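Side-chain contact in sugar ABC transporter, periplasmic sugar-binding protein (PDB 4IRX), which binds myo-inositol between its two lobes as the periplasmic solute-binding component of an ABC transporter, probably delivering the sugar alcohol for uptake: residues A[110-113]-A[114-117]. Numbering follows the deposited sequence.
Sequences GADN and VAGG
Asp112 OD1 is gripped twice: Ala115 N donates to it over 3.1 Å in a nearly straight bond (170° at the hydrogen), and a water donates to it from 2.7 Å. This is a helix N-cap, made where strand 108-111 of the larger sheet runs into helix 113-127. The amide reaches OD1 from above the carboxylate, 66° out of its plane. With CG anti to the backbone N (chi1 -176°), the carboxylate stands at the open N-terminal end of helix 113-127, in front of the amide of Ala115. The same water accepts from Val114 N at 3.1 Å, linking a second amide to the cap. The negative group is thus placed where it would probably offset the positive end of the helix dipole. An alanine here would remove the carboxylate, and Ala115 N would probably lose its capping acceptor and the water one of its two partners here. Behind the cap the helix proper begins, Gly116 N bonding to Asp112 O and Gly117 N to Asn113 O, the latter at 2.9 Å. Asn113 turns its side chain off this turn toward helix 144-160, where OD1 accepts from Arg149 NE; Arg149 itself lines the myo-inositol pocket, and the Asn113 side chain lies about 5 Å from the ligand. The other carboxylate oxygen, Asp112 OD2, rests against the methyl of Ala115, 3.4 Å from its CB.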
loop_
_atom_site.group_PDB
_atom_site.type_symbol
_atom_site.label_atom_id
_atom_site.label_comp_id
_atom_site.label_asym_id
_atom_site.label_seq_id
_atom_site.Cartn_x
_atom_site.Cartn_y
_atom_site.Cartn_z
ATOM N N GLY A 110 -7.288 6.727 -1.651
ATOM C CA GLY A 110 -6.016 6.027 -1.758
ATOM C C GLY A 110 -5.059 6.760 -2.661
ATOM O O GLY A 110 -5.373 7.799 -3.187
ATOM N N ALA A 111 -3.876 6.201 -2.833
ATOM C CA ALA A 111 -2.965 6.705 -3.826
ATOM C C ALA A 111 -3.380 6.256 -5.210
ATOM O O ALA A 111 -4.028 5.214 -5.380
ATOM C CB ALA A 111 -1.557 6.199 -3.545
ATOM N N ASP A 112 -2.964 7.042 -6.201
ATOM C CA ASP A 112 -3.039 6.660 -7.608
ATOM C C ASP A 112 -1.926 5.672 -7.846
ATOM O O ASP A 112 -0.794 6.063 -8.137
ATOM C CB ASP A 112 -2.869 7.877 -8.522
ATOM C CG ASP A 112 -3.028 7.538 -9.991
ATOM O OD1 ASP A 112 -3.024 6.344 -10.358
ATOM O OD2 ASP A 112 -3.126 8.495 -10.793
ATOM N N ASN A 113 -2.269 4.399 -7.719
ATOM C CA ASN A 113 -1.238 3.374 -7.730
ATOM C C ASN A 113 -0.727 3.019 -9.112
ATOM O O ASN A 113 0.436 2.614 -9.261
ATOM C CB ASN A 113 -1.723 2.145 -6.962
ATOM C CG ASN A 113 -1.572 2.317 -5.454
ATOM O OD1 ASN A 113 -0.484 2.635 -4.974
ATOM N ND2 ASN A 113 -2.671 2.169 -4.712
ATOM N N VAL A 114 -1.576 3.205 -10.129
ATOM C CA VAL A 114 -1.097 3.111 -11.505
ATOM C C VAL A 114 -0.018 4.170 -11.763
ATOM O O VAL A 114 1.051 3.864 -12.299
ATOM C CB VAL A 114 -2.229 3.254 -12.544
ATOM C CG1 VAL A 114 -1.623 3.218 -13.955
ATOM C CG2 VAL A 114 -3.294 2.154 -12.368
ATOM N N ALA A 115 -0.266 5.416 -11.354
ATOM C CA ALA A 115 0.747 6.447 -11.518
ATOM C C ALA A 115 1.988 6.111 -10.706
ATOM O O ALA A 115 3.095 6.383 -11.143
ATOM C CB ALA A 115 0.209 7.804 -11.116
ATOM N N GLY A 116 1.809 5.536 -9.513
ATOM C CA GLY A 116 2.972 5.142 -8.714
ATOM C C GLY A 116 3.852 4.093 -9.354
ATOM O O GLY A 116 5.075 4.248 -9.383
ATOM N N GLY A 117 3.219 3.045 -9.880
ATOM C CA GLY A 117 3.941 2.008 -10.587
ATOM C C GLY A 117 4.610 2.559 -11.833
ATOM O O GLY A 117 5.773 2.241 -12.137
HETATM O O HOH W 1 -4.550 4.199 -9.848
#